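Local coordinates for protein gamma-glutamyl-gamma-aminobutyraldehyde dehydrogenase (Burkholderia cenocepacia, PDB 4LIH) that probably oxidises aldehydes, gamma-glutamyl-gamma-aminobutyraldehyde among them, to the corresponding carboxylic acids with NAD(P)+ as electron acceptor, at residues Gly28-Asp33 / Val227-Gly232; Arg43-Val48 / Ala57-Cys62; His155-Leu160 / Ser498-Leu503; Asn281-Asp286 / Ala437-Asn442; Val317-Lys322 / Val416-Asp421. All blocks are in the same frame, centred on the assembly; numbering follows the deposited sequence.

Contact 1 of 5, residues Gly28-Asp33 / Val227-Gly232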
# COMPACT_ATOMS: atom_id res chain seq x y z
N GLY A 28 -38.15 -17.50 15.45
CA GLY A 28 -38.72 -16.21 15.03
C GLY A 28 -38.42 -15.04 15.94
O GLY A 28 -38.70 -13.88 15.59
N ARG A 29 -37.80 -15.29 17.09
CA ARG A 29 -37.47 -14.21 18.01
C ARG A 29 -36.30 -13.32 17.54
O ARG A 29 -35.43 -13.76 16.79
CB ARG A 29 -37.19 -14.76 19.39
CG ARG A 29 -38.47 -15.32 20.07
CD ARG A 29 -38.19 -16.04 21.39
NE ARG A 29 -37.43 -17.25 21.16
CZ ARG A 29 -36.87 -18.01 22.11
NH1 ARG A 29 -36.92 -17.67 23.36
NH2 ARG A 29 -36.20 -19.10 21.77
N ALA A 30 -36.31 -12.06 17.98
CA ALA A 30 -35.16 -11.17 17.92
C ALA A 30 -34.01 -11.77 18.67
O ALA A 30 -34.21 -12.58 19.60
CB ALA A 30 -35.50 -9.83 18.56
N PHE A 31 -32.80 -11.39 18.29
CA PHE A 31 -31.63 -11.77 19.03
C PHE A 31 -30.92 -10.52 19.51
O PHE A 31 -30.28 -9.80 18.72
CB PHE A 31 -30.64 -12.61 18.23
CG PHE A 31 -29.65 -13.35 19.10
CD1 PHE A 31 -28.44 -12.76 19.49
CD2 PHE A 31 -29.92 -14.63 19.52
CE1 PHE A 31 -27.54 -13.45 20.27
CE2 PHE A 31 -29.05 -15.32 20.35
CZ PHE A 31 -27.85 -14.73 20.70
N ILE A 32 -31.00 -10.28 20.82
CA ILE A 32 -30.57 -9.02 21.38
C ILE A 32 -29.78 -9.33 22.63
O ILE A 32 -30.30 -9.99 23.53
CB ILE A 32 -31.77 -8.07 21.67
CG1 ILE A 32 -32.50 -7.67 20.39
CG2 ILE A 32 -31.31 -6.81 22.34
CD1 ILE A 32 -33.82 -6.94 20.58
N ASP A 33 -28.55 -8.81 22.67
CA ASP A 33 -27.69 -8.89 23.86
C ASP A 33 -27.52 -10.32 24.37
O ASP A 33 -27.74 -10.61 25.56
CB ASP A 33 -28.23 -7.97 24.98
CG ASP A 33 -27.21 -7.65 26.05
OD1 ASP A 33 -26.05 -8.01 25.92
OD2 ASP A 33 -27.58 -7.00 27.05
N VAL A 227 -29.86 -8.85 16.16
CA VAL A 227 -30.76 -8.88 15.01
C VAL A 227 -32.16 -8.48 15.50
O VAL A 227 -32.69 -9.05 16.49
CB VAL A 227 -30.75 -10.27 14.31
CG1 VAL A 227 -31.84 -10.38 13.23
CG2 VAL A 227 -29.37 -10.57 13.71
N VAL A 228 -32.71 -7.45 14.86
CA VAL A 228 -33.98 -6.83 15.20
C VAL A 228 -34.94 -6.93 14.01
O VAL A 228 -34.98 -6.03 13.17
CB VAL A 228 -33.78 -5.36 15.61
CG1 VAL A 228 -35.08 -4.65 15.92
CG2 VAL A 228 -32.85 -5.29 16.79
N PRO A 229 -35.71 -8.02 13.96
CA PRO A 229 -36.69 -8.16 12.87
C PRO A 229 -37.84 -7.15 12.99
O PRO A 229 -38.09 -6.63 14.10
CB PRO A 229 -37.19 -9.61 13.01
CG PRO A 229 -36.51 -10.21 14.17
CD PRO A 229 -35.70 -9.18 14.87
N GLY A 230 -38.51 -6.89 11.86
CA GLY A 230 -39.64 -5.94 11.79
C GLY A 230 -39.73 -5.27 10.43
O GLY A 230 -39.03 -5.67 9.49
N ALA A 231 -40.57 -4.25 10.33
CA ALA A 231 -40.83 -3.57 9.08
C ALA A 231 -40.01 -2.26 8.97
O ALA A 231 -38.85 -2.21 9.35
CB ALA A 231 -42.34 -3.32 8.93
N GLY A 232 -40.61 -1.21 8.42
CA GLY A 232 -39.93 0.08 8.24
C GLY A 232 -39.50 0.80 9.51
O GLY A 232 -38.44 1.46 9.52

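Contact 2 of 5, residues Arg43-Val48 / Ala57-Cys62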
# COMPACT_ATOMS: atom_id res chain seq x y z
N ARG A 43 -45.39 -8.39 20.04
CA ARG A 43 -45.72 -8.06 18.67
C ARG A 43 -45.07 -9.04 17.71
O ARG A 43 -43.89 -9.33 17.84
CB ARG A 43 -45.18 -6.68 18.33
CG ARG A 43 -45.77 -5.56 19.12
CD ARG A 43 -44.91 -4.32 19.06
NE ARG A 43 -44.56 -3.97 17.69
CZ ARG A 43 -44.35 -2.74 17.26
NH1 ARG A 43 -44.44 -1.72 18.11
NH2 ARG A 43 -44.06 -2.53 15.99
N THR A 44 -45.82 -9.51 16.74
CA THR A 44 -45.23 -10.33 15.71
C THR A 44 -45.78 -9.97 14.35
O THR A 44 -46.81 -9.29 14.23
CB THR A 44 -45.46 -11.83 15.96
OG1 THR A 44 -46.86 -12.11 15.97
CG2 THR A 44 -44.84 -12.29 17.27
N PHE A 45 -45.07 -10.40 13.32
CA PHE A 45 -45.59 -10.46 11.97
C PHE A 45 -45.49 -11.89 11.45
O PHE A 45 -44.71 -12.68 11.99
CB PHE A 45 -44.88 -9.46 11.05
CG PHE A 45 -43.43 -9.78 10.73
CD1 PHE A 45 -43.11 -10.59 9.66
CD2 PHE A 45 -42.40 -9.17 11.42
CE1 PHE A 45 -41.78 -10.82 9.32
CE2 PHE A 45 -41.07 -9.43 11.11
CZ PHE A 45 -40.76 -10.26 10.06
N ASP A 46 -46.34 -12.23 10.49
CA ASP A 46 -46.33 -13.56 9.85
C ASP A 46 -45.31 -13.57 8.73
O ASP A 46 -45.37 -12.79 7.76
CB ASP A 46 -47.69 -13.93 9.25
CG ASP A 46 -48.74 -14.27 10.30
OD1 ASP A 46 -48.45 -14.39 11.52
OD2 ASP A 46 -49.87 -14.44 9.86
N CYS A 47 -44.35 -14.47 8.88
CA CYS A 47 -43.35 -14.71 7.88
C CYS A 47 -43.86 -15.73 6.87
O CYS A 47 -43.99 -16.95 7.16
CB CYS A 47 -42.11 -15.21 8.56
SG CYS A 47 -40.74 -15.65 7.46
N VAL A 48 -44.18 -15.21 5.69
CA VAL A 48 -44.86 -15.96 4.63
C VAL A 48 -43.88 -16.37 3.53
O VAL A 48 -42.95 -15.64 3.22
CB VAL A 48 -46.00 -15.13 4.00
CG1 VAL A 48 -46.75 -15.93 2.95
CG2 VAL A 48 -46.96 -14.65 5.06
N ALA A 57 -43.66 -18.97 10.07
CA ALA A 57 -43.37 -18.65 11.46
C ALA A 57 -43.94 -17.30 11.79
O ALA A 57 -44.16 -16.47 10.88
CB ALA A 57 -41.88 -18.63 11.69
N LYS A 58 -44.24 -17.10 13.07
CA LYS A 58 -44.46 -15.76 13.59
C LYS A 58 -43.11 -15.20 14.07
O LYS A 58 -42.41 -15.82 14.88
CB LYS A 58 -45.50 -15.76 14.70
CG LYS A 58 -46.90 -16.06 14.18
CD LYS A 58 -48.00 -15.74 15.19
CE LYS A 58 -49.39 -16.14 14.69
NZ LYS A 58 -49.96 -15.11 13.76
N VAL A 59 -42.76 -14.02 13.57
CA VAL A 59 -41.46 -13.44 13.84
C VAL A 59 -41.64 -12.14 14.62
O VAL A 59 -42.61 -11.42 14.43
CB VAL A 59 -40.72 -13.21 12.52
CG1 VAL A 59 -39.45 -12.36 12.69
CG2 VAL A 59 -40.41 -14.57 11.88
N ALA A 60 -40.73 -11.88 15.53
CA ALA A 60 -40.79 -10.66 16.34
C ALA A 60 -40.97 -9.43 15.44
O ALA A 60 -40.24 -9.25 14.53
CB ALA A 60 -39.53 -10.54 17.17
N ASP A 61 -41.94 -8.58 15.76
CA ASP A 61 -42.11 -7.30 15.08
C ASP A 61 -41.61 -6.14 15.95
O ASP A 61 -42.38 -5.54 16.74
CB ASP A 61 -43.56 -7.09 14.69
CG ASP A 61 -43.74 -5.82 13.91
OD1 ASP A 61 -43.01 -5.61 12.92
OD2 ASP A 61 -44.62 -5.04 14.30
N CYS A 62 -40.32 -5.79 15.80
CA CYS A 62 -39.70 -4.85 16.71
C CYS A 62 -40.09 -3.41 16.50
O CYS A 62 -40.33 -2.94 15.39
CB CYS A 62 -38.17 -4.99 16.74
SG CYS A 62 -37.67 -6.60 17.40

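Contact 3 of 5, residues His155-Leu160 / Ser498-Leu503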
# COMPACT_ATOMS: atom_id res chain seq x y z
N HIS A 155 11.55 14.95 11.45
CA HIS A 155 12.18 13.96 12.35
C HIS A 155 11.96 14.19 13.84
O HIS A 155 12.13 13.26 14.63
CB HIS A 155 13.68 13.90 12.07
CG HIS A 155 14.01 13.33 10.73
ND1 HIS A 155 15.24 13.47 10.16
CD2 HIS A 155 13.25 12.65 9.84
CE1 HIS A 155 15.25 12.88 8.98
NE2 HIS A 155 14.04 12.41 8.74
N HIS A 156 11.59 15.41 14.23
CA HIS A 156 11.20 15.65 15.62
C HIS A 156 9.82 15.05 15.94
O HIS A 156 9.38 15.08 17.10
CB HIS A 156 11.21 17.15 15.98
CG HIS A 156 10.13 17.94 15.31
ND1 HIS A 156 10.13 18.21 13.96
CD2 HIS A 156 9.02 18.55 15.81
CE1 HIS A 156 9.05 18.92 13.65
NE2 HIS A 156 8.37 19.13 14.76
N LEU A 157 9.14 14.51 14.94
CA LEU A 157 7.89 13.84 15.18
C LEU A 157 7.98 12.34 14.91
O LEU A 157 8.77 11.86 14.08
CB LEU A 157 6.75 14.39 14.31
CG LEU A 157 6.41 15.88 14.30
CD1 LEU A 157 5.25 16.06 13.33
CD2 LEU A 157 6.02 16.31 15.70
N VAL A 158 7.16 11.61 15.64
CA VAL A 158 6.75 10.26 15.28
C VAL A 158 5.30 10.42 14.85
O VAL A 158 4.44 10.73 15.66
CB VAL A 158 6.90 9.24 16.42
CG1 VAL A 158 6.44 7.88 15.93
CG2 VAL A 158 8.34 9.11 16.87
N GLY A 159 5.06 10.27 13.54
CA GLY A 159 3.73 10.49 12.97
C GLY A 159 3.09 9.18 12.56
O GLY A 159 3.61 8.54 11.72
N LEU A 160 1.90 8.89 13.09
CA LEU A 160 1.21 7.61 12.86
C LEU A 160 -0.18 7.89 12.30
O LEU A 160 -0.86 8.86 12.68
CB LEU A 160 1.05 6.83 14.19
CG LEU A 160 2.24 6.61 15.15
CD1 LEU A 160 1.84 5.74 16.35
CD2 LEU A 160 3.44 6.03 14.44
N SER A 498 -4.75 10.62 12.81
CA SER A 498 -3.38 11.06 12.75
C SER A 498 -2.90 11.34 14.19
O SER A 498 -3.52 12.15 14.90
CB SER A 498 -3.29 12.33 11.89
OG SER A 498 -3.52 12.03 10.50
N THR A 499 -1.85 10.64 14.63
CA THR A 499 -1.20 10.91 15.90
C THR A 499 0.19 11.52 15.64
O THR A 499 1.04 10.89 15.03
CB THR A 499 -1.06 9.62 16.73
OG1 THR A 499 -2.36 9.01 16.90
CG2 THR A 499 -0.51 9.97 18.11
N LEU A 500 0.40 12.80 16.04
CA LEU A 500 1.70 13.43 15.90
C LEU A 500 2.38 13.49 17.27
O LEU A 500 1.92 14.22 18.15
CB LEU A 500 1.55 14.83 15.32
CG LEU A 500 1.01 15.04 13.87
CD1 LEU A 500 -0.47 14.69 13.78
CD2 LEU A 500 1.24 16.46 13.40
N ILE A 501 3.47 12.74 17.43
CA ILE A 501 4.11 12.61 18.70
C ILE A 501 5.37 13.44 18.65
O ILE A 501 6.31 13.06 17.96
CB ILE A 501 4.47 11.13 19.03
CG1 ILE A 501 3.24 10.23 19.00
CG2 ILE A 501 5.23 11.06 20.36
CD1 ILE A 501 3.49 8.75 19.22
N ARG A 502 5.41 14.56 19.38
CA ARG A 502 6.59 15.41 19.33
C ARG A 502 7.62 15.06 20.40
O ARG A 502 7.34 15.12 21.59
CB ARG A 502 6.19 16.87 19.43
CG ARG A 502 7.35 17.82 19.29
CD ARG A 502 6.90 19.24 19.09
NE ARG A 502 8.07 20.09 19.16
CZ ARG A 502 8.05 21.41 19.05
NH1 ARG A 502 6.92 22.05 18.77
NH2 ARG A 502 9.19 22.08 19.22
N LEU A 503 8.79 14.67 19.94
CA LEU A 503 9.85 14.16 20.79
C LEU A 503 10.70 15.28 21.40
O LEU A 503 11.33 15.08 22.43
CB LEU A 503 10.76 13.25 19.98
CG LEU A 503 10.14 12.06 19.23
CD1 LEU A 503 11.25 11.29 18.50
CD2 LEU A 503 9.41 11.16 20.20
O HOH W 1 -2.71 7.40 14.71

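Contact 4 of 5, residues Asn281-Asp286 / Ala437-Asn442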
# COMPACT_ATOMS: atom_id res chain seq x y z
N ASN A 281 -25.20 -4.21 -20.58
CA ASN A 281 -24.40 -5.35 -20.98
C ASN A 281 -24.22 -5.26 -22.49
O ASN A 281 -25.15 -5.52 -23.23
CB ASN A 281 -25.15 -6.62 -20.58
CG ASN A 281 -24.36 -7.91 -20.80
OD1 ASN A 281 -23.13 -7.95 -21.04
ND2 ASN A 281 -25.11 -8.98 -20.76
N ILE A 282 -23.01 -4.85 -22.92
CA ILE A 282 -22.73 -4.48 -24.32
C ILE A 282 -22.06 -5.60 -25.11
O ILE A 282 -20.98 -6.03 -24.77
CB ILE A 282 -21.81 -3.26 -24.38
CG1 ILE A 282 -22.41 -2.13 -23.52
CG2 ILE A 282 -21.60 -2.91 -25.86
CD1 ILE A 282 -21.57 -0.87 -23.43
N VAL A 283 -22.70 -6.07 -26.17
CA VAL A 283 -22.16 -7.19 -26.95
C VAL A 283 -21.82 -6.71 -28.33
O VAL A 283 -22.70 -6.32 -29.08
CB VAL A 283 -23.11 -8.36 -27.04
CG1 VAL A 283 -22.45 -9.55 -27.70
CG2 VAL A 283 -23.60 -8.76 -25.69
N LEU A 284 -20.52 -6.74 -28.63
CA LEU A 284 -19.96 -6.32 -29.88
C LEU A 284 -19.75 -7.48 -30.87
O LEU A 284 -19.63 -8.62 -30.48
CB LEU A 284 -18.65 -5.59 -29.65
CG LEU A 284 -18.80 -4.29 -28.86
CD1 LEU A 284 -17.47 -3.84 -28.30
CD2 LEU A 284 -19.37 -3.24 -29.78
N PRO A 285 -19.67 -7.16 -32.18
CA PRO A 285 -19.51 -8.19 -33.23
C PRO A 285 -18.31 -9.14 -33.05
O PRO A 285 -18.40 -10.34 -33.38
CB PRO A 285 -19.34 -7.36 -34.49
CG PRO A 285 -20.05 -6.08 -34.20
CD PRO A 285 -19.74 -5.81 -32.75
N ASP A 286 -17.21 -8.63 -32.49
CA ASP A 286 -16.04 -9.46 -32.26
C ASP A 286 -16.02 -10.14 -30.88
O ASP A 286 -14.97 -10.59 -30.42
CB ASP A 286 -14.76 -8.69 -32.54
CG ASP A 286 -14.53 -7.53 -31.57
OD1 ASP A 286 -15.23 -7.39 -30.56
OD2 ASP A 286 -13.65 -6.74 -31.87
N ALA A 437 -21.06 -4.04 -18.44
CA ALA A 437 -20.17 -5.03 -19.09
C ALA A 437 -19.97 -4.78 -20.57
O ALA A 437 -20.80 -4.11 -21.19
CB ALA A 437 -20.74 -6.41 -18.88
N VAL A 438 -18.84 -5.27 -21.11
CA VAL A 438 -18.57 -5.21 -22.54
C VAL A 438 -17.97 -6.54 -23.00
O VAL A 438 -17.18 -7.16 -22.27
CB VAL A 438 -17.68 -4.01 -22.97
CG1 VAL A 438 -16.33 -3.99 -22.24
CG2 VAL A 438 -17.58 -3.98 -24.48
N TRP A 439 -18.42 -7.00 -24.17
CA TRP A 439 -17.92 -8.25 -24.76
C TRP A 439 -17.23 -7.97 -26.07
O TRP A 439 -17.88 -7.55 -27.04
CB TRP A 439 -19.03 -9.27 -25.00
CG TRP A 439 -19.76 -9.70 -23.75
CD1 TRP A 439 -20.59 -8.92 -22.99
CD2 TRP A 439 -19.68 -10.97 -23.06
NE1 TRP A 439 -21.06 -9.62 -21.95
CE2 TRP A 439 -20.49 -10.87 -21.92
CE3 TRP A 439 -19.01 -12.17 -23.32
CZ2 TRP A 439 -20.71 -11.95 -21.05
CZ3 TRP A 439 -19.17 -13.24 -22.44
CH2 TRP A 439 -20.01 -13.11 -21.30
N THR A 440 -15.92 -8.25 -26.11
CA THR A 440 -15.08 -7.98 -27.26
C THR A 440 -13.79 -8.78 -27.15
O THR A 440 -13.26 -8.99 -26.05
CB THR A 440 -14.75 -6.48 -27.42
OG1 THR A 440 -13.97 -6.28 -28.60
CG2 THR A 440 -13.97 -5.91 -26.19
N SER A 441 -13.27 -9.21 -28.30
CA SER A 441 -12.00 -9.90 -28.36
C SER A 441 -10.81 -8.94 -28.49
O SER A 441 -9.66 -9.37 -28.39
CB SER A 441 -12.00 -10.92 -29.53
OG SER A 441 -12.22 -10.24 -30.76
N ASN A 442 -11.08 -7.65 -28.71
CA ASN A 442 -10.06 -6.68 -29.09
C ASN A 442 -9.47 -6.04 -27.85
O ASN A 442 -10.20 -5.55 -27.01
CB ASN A 442 -10.66 -5.60 -29.99
CG ASN A 442 -9.62 -4.63 -30.51
OD1 ASN A 442 -9.30 -3.63 -29.87
ND2 ASN A 442 -9.09 -4.91 -31.70

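Contact 5 of 5, residues Val317-Lys322 / Val416-Asp421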
# COMPACT_ATOMS: atom_id res chain seq x y z
N VAL A 317 -26.83 -4.61 -28.05
CA VAL A 317 -26.27 -5.55 -29.02
C VAL A 317 -26.09 -4.89 -30.38
O VAL A 317 -26.95 -4.19 -30.85
CB VAL A 317 -27.15 -6.80 -29.14
CG1 VAL A 317 -28.55 -6.45 -29.57
CG2 VAL A 317 -26.52 -7.82 -30.07
N HIS A 318 -24.96 -5.13 -31.01
CA HIS A 318 -24.67 -4.50 -32.29
C HIS A 318 -25.59 -5.08 -33.37
O HIS A 318 -25.82 -6.27 -33.43
CB HIS A 318 -23.20 -4.71 -32.66
CG HIS A 318 -22.74 -3.88 -33.81
ND1 HIS A 318 -23.05 -4.17 -35.12
CD2 HIS A 318 -21.93 -2.79 -33.85
CE1 HIS A 318 -22.50 -3.26 -35.91
NE2 HIS A 318 -21.81 -2.42 -35.17
N ARG A 319 -26.09 -4.22 -34.24
CA ARG A 319 -27.02 -4.65 -35.32
C ARG A 319 -26.56 -5.87 -36.11
O ARG A 319 -27.39 -6.72 -36.47
CB ARG A 319 -27.28 -3.48 -36.28
CG ARG A 319 -28.50 -3.69 -37.18
CD ARG A 319 -28.78 -2.49 -38.06
NE ARG A 319 -28.92 -1.25 -37.30
CZ ARG A 319 -30.00 -0.88 -36.62
NH1 ARG A 319 -31.08 -1.64 -36.59
NH2 ARG A 319 -30.01 0.27 -35.98
N ASP A 320 -25.26 -5.96 -36.35
CA ASP A 320 -24.67 -6.97 -37.20
C ASP A 320 -24.89 -8.36 -36.63
O ASP A 320 -25.04 -9.31 -37.39
CB ASP A 320 -23.14 -6.73 -37.37
CG ASP A 320 -22.81 -5.61 -38.35
OD1 ASP A 320 -23.73 -5.00 -38.93
OD2 ASP A 320 -21.62 -5.32 -38.53
N ILE A 321 -24.88 -8.49 -35.31
CA ILE A 321 -25.04 -9.79 -34.66
C ILE A 321 -26.39 -9.94 -33.95
O ILE A 321 -26.65 -10.98 -33.33
CB ILE A 321 -23.90 -10.08 -33.66
CG1 ILE A 321 -23.81 -8.99 -32.57
CG2 ILE A 321 -22.57 -10.21 -34.40
CD1 ILE A 321 -23.07 -9.47 -31.33
N LYS A 322 -27.25 -8.95 -34.08
CA LYS A 322 -28.50 -8.92 -33.27
C LYS A 322 -29.44 -10.11 -33.49
O LYS A 322 -29.95 -10.69 -32.52
CB LYS A 322 -29.26 -7.59 -33.44
CG LYS A 322 -30.50 -7.52 -32.54
CD LYS A 322 -31.25 -6.20 -32.58
CE LYS A 322 -31.92 -5.95 -33.92
NZ LYS A 322 -33.29 -6.49 -34.03
N VAL A 416 -30.60 -2.07 -29.67
CA VAL A 416 -29.67 -2.22 -30.78
C VAL A 416 -28.83 -0.96 -30.97
O VAL A 416 -29.31 0.13 -30.72
CB VAL A 416 -30.42 -2.52 -32.10
CG1 VAL A 416 -31.20 -1.29 -32.59
CG2 VAL A 416 -29.42 -2.95 -33.15
N PHE A 417 -27.58 -1.12 -31.40
CA PHE A 417 -26.77 0.02 -31.72
C PHE A 417 -25.91 -0.26 -32.93
O PHE A 417 -25.74 -1.43 -33.34
CB PHE A 417 -25.87 0.40 -30.55
CG PHE A 417 -24.81 -0.62 -30.24
CD1 PHE A 417 -23.53 -0.51 -30.78
CD2 PHE A 417 -25.06 -1.65 -29.33
CE1 PHE A 417 -22.55 -1.42 -30.45
CE2 PHE A 417 -24.08 -2.57 -28.99
CZ PHE A 417 -22.83 -2.47 -29.56
N ASP A 418 -25.40 0.81 -33.52
CA ASP A 418 -24.65 0.73 -34.78
C ASP A 418 -23.16 0.91 -34.61
O ASP A 418 -22.38 0.49 -35.45
CB ASP A 418 -25.19 1.75 -35.78
CG ASP A 418 -26.51 1.34 -36.35
OD1 ASP A 418 -26.58 0.36 -37.13
OD2 ASP A 418 -27.50 1.97 -35.99
N ASP A 419 -22.75 1.54 -33.53
CA ASP A 419 -21.32 1.64 -33.28
C ASP A 419 -21.04 1.82 -31.80
O ASP A 419 -21.93 2.21 -31.01
CB ASP A 419 -20.73 2.78 -34.07
CG ASP A 419 -21.27 4.11 -33.65
OD1 ASP A 419 -20.72 4.71 -32.70
OD2 ASP A 419 -22.26 4.54 -34.30
N VAL A 420 -19.78 1.54 -31.47
CA VAL A 420 -19.37 1.39 -30.09
C VAL A 420 -19.55 2.67 -29.30
O VAL A 420 -19.97 2.64 -28.14
CB VAL A 420 -17.93 0.84 -30.01
CG1 VAL A 420 -16.93 1.79 -30.66
CG2 VAL A 420 -17.55 0.51 -28.55
N ASP A 421 -19.24 3.82 -29.90
CA ASP A 421 -19.39 5.08 -29.15
C ASP A 421 -20.86 5.34 -28.79
O ASP A 421 -21.16 5.82 -27.70
CB ASP A 421 -18.81 6.24 -29.93
CG ASP A 421 -17.31 6.13 -30.08
OD1 ASP A 421 -16.63 5.64 -29.15
OD2 ASP A 421 -16.79 6.56 -31.13

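Contact 1 of 5, residues Gly28-Asp33 / Val227-Gly232
F31 and V227 face each other as a single antiparallel hydrogen-bonded pair, and each satisfies both backbone polar groups of the other. F31 N gives its hydrogen to V227 O at 3.0 Å, and V227 N returns one to F31 O at 2.8 Å. The pairing stops at this single bridge; strand 225-227 ends at V227. The next two residues add only apolar contact across the seam. P229 has no N-H to offer, and its CD methylene rests against A30 CB at 3.8 Å; the short alanine side chain lets the proline ring come close to the strand. I32 keeps CG1 beside its backbone N (chi1 -64°) and then runs on extended, which carries CD1 to within 4.2 Å of V228 CG2. Branched aliphatic residues suit this buried seam. The remaining polar groups find partners nearby: the backbones of V228, P229 and G28 bond to those of L198, C62 and A60, K199 NZ hydrogen-bonds to the carbonyl oxygens of G230 and A231, N226 OD1 accepts from D33 N, and R76 pairs with D33 OD1. The bridge lies between two helices, with F31 and V227 packed on helix 206-218 and I32 and V228 on helix 64-80, while A30 bonds through its backbone to R37 of strand 35-37.

Contact 2 of 5, residues Arg43-Val48 / Ala57-Cys62
F45 and V59 form the central hydrogen-bonded pair of two antiparallel strands, 44-48 and 57-60, whose directions differ by a strongly twisted 138°, with D61 N bonded to R43 O at one end and C47 N to A57 O at the other. F45, C47, A57 and V59 share one face. F45 has CG lodged between its backbone N and carbonyl carbon (chi1 70°), which lays the ring over V59: V59 CB stands over the ring face, 4.1 Å from the centroid, and V59 CG1 reaches F45 CZ at 3.6 Å. V59 CG2 meets C47 CB at 3.8 Å. The opposite face is polar. There D46 and K58 run side by side, and K58, bent at its last torsion, sets NZ on the syn lone pair of D46 OD1 at 2.8 Å. Just outside the strands R43 crosses D61; R43 NH2 meets D61 OD2 at 3.1 Å from above the carboxylate plane, and R43 NE adds a weak bond to D61 O. Salt bridges suit these more exposed positions, while the apolar face packs on L206 and I209 of helix 206-218. The arrangement is a two-stranded beta hairpin, amphipathic across its faces.

Contact 3 of 5, residues His155-Leu160 / Ser498-Leu503
V158 and I501 pack CB to CB at 4.0 Å in the tight middle of an antiparallel pairing between strands 157-160 and 498-502, held by four backbone hydrogen bonds, with a fifth, L503 N to H156 O, just beyond. L160 and T499 lie on the same face, and L503 closes its far end by setting CD1 4.0 Å from V158 CG2. Beta-branched and leucine side chains suit this buried surface, which L443 and R451 of the third subunit also cover. On the other face L157 spreads its two methyl branches: CD1 touches L500 CD2 at 4.0 Å and CD2 leans on R502 CB at 3.8 Å.

The looser, partly exposed end belongs to H156 and R502. R502 runs fully extended with CG anti to its backbone N (chi1 -176°), and NE comes to the edge of the imidazole, 3.8 Å from H156 CD2, with ring and guanidinium planes 83° apart. They do not bond to each other: H156 NE2 and R502 NH1 both engage E465 of the second subunit, while R502 NE bonds R504 O. At the other end a water joins T499 OG1 (2.7 Å), with a weak bond to L160 O. Since 498-501 also pairs in parallel with a strand of the second subunit, this chemistry implies an intersubunit sheet with a largely apolar middle and polar ends, at one of which a carboxylate from another chain probably offsets positive charge.

Contact 4 of 5, residues Asn281-Asp286 / Ala437-Asn442
W439 turns its indole edge toward N281, so that W439 NE1 donates to N281 OD1 at 2.8 Å. The oxygen lies in the ring plane and uses a lone pair, although the amide plane is turned 50° from the indole. N281 reaches it by holding CG anti to its backbone N (chi1 -174°), and a side-chain carbonyl suits a buried N-H that needs an acceptor. V283 runs alongside the indole, its CG2 4.0 Å from W439 CD1. Past the strand end, L284 crosses V438, which lies with I282 on the other face: L284 CD1 touches V438 CG2 at 3.8 Å and lies 3.9 Å from T440 CB.

Further on, polar groups take over. D286 and T440 point the same way, and T440 OG1 donates a hydrogen bond to D286 OD1 at 2.6 Å on the syn side, 30° out of the carboxylate plane. The same hydroxyl accepts from N442 N at 3.2 Å, an ST turn, so donor and acceptor are both used. S441 OG donates to D286 O at 2.8 Å on a lone pair. N442, the N-cap of the next helix, bonds T445 N through OD1.

Strand 280-283 lies in the sheet between 435-439 and 314-318; helix 290-302 packs on W439, helix 443-452 packs on V438, L284 and T440, and S441 meets the fourth subunit.

Contact 5 of 5, residues Val317-Lys322 / Val416-Asp421
R319 grips D418 side-on through two nitrogens: R319 NE meets D418 OD1 at 2.8 Å and R319 NH2 meets D418 OD2 at 3.0 Å. Both bonds are nearly straight and lie in the guanidinium plane, while the carboxylate plane is turned 30° from it. The arginine chain bends at its third torsion (chi3 -55°), bringing NE and NH2 round to the acid. The flat guanidinium, its N-H groups side by side, matches both carboxylate oxygens, and a charged pair suits the surface.

Backbone bonds link the strand ends, F417 N to V317 O at 3.2 Å and R319 N to F417 O at 3.0 Å. V317 and H318 pair in parallel with V416 and F417, and each strand then gives way to a helix, the strand-to-helix succession of an alpha/beta fold with a parallel sheet core. The helices are capped: H318 ND1 accepts from D320 N at 3.1 Å, and D419 OD1 accepts from E422 N. Histidine and aspartate both provide the acceptor a helix start needs.

Aromatic contact joins H318 and F417. The imidazole turns its edge to the phenyl face in an offset edge-to-face pair, planes 80° apart, and H318 CB stands over that same ring, 4.3 Å from its centroid.

Apolar packing centres on V416. Its CG2 sits over the face of the R319 guanidinium and touches K322 CD at 3.8 Å, the lysine's aliphatic stem crossing at about a right angle before NZ pairs with E395.

Overall arrangement
The five contacts form two clusters and an outlier. Contacts 1 and 2 have centres 9 Å apart and join where A60 N and C62 N bond to the carbonyl oxygens of G28 and P229; both rest on helix 206-218, and contact 2 falls between the two halves of contact 1 in sequence. Contacts 4 and 5, centres 10 Å apart on the far side of the chain, share one sheet through strands 280-283 and 314-318, with contact 5 lying within the span of contact 4. Contact 3 is centred 46 to 59 Å from the others; its segments enclose contacts 4 and 5 and alternate with those of contact 1, while contact 2 precedes it. This layout is consistent with the coenzyme-binding, catalytic and oligomerisation domains of aldehyde dehydrogenases.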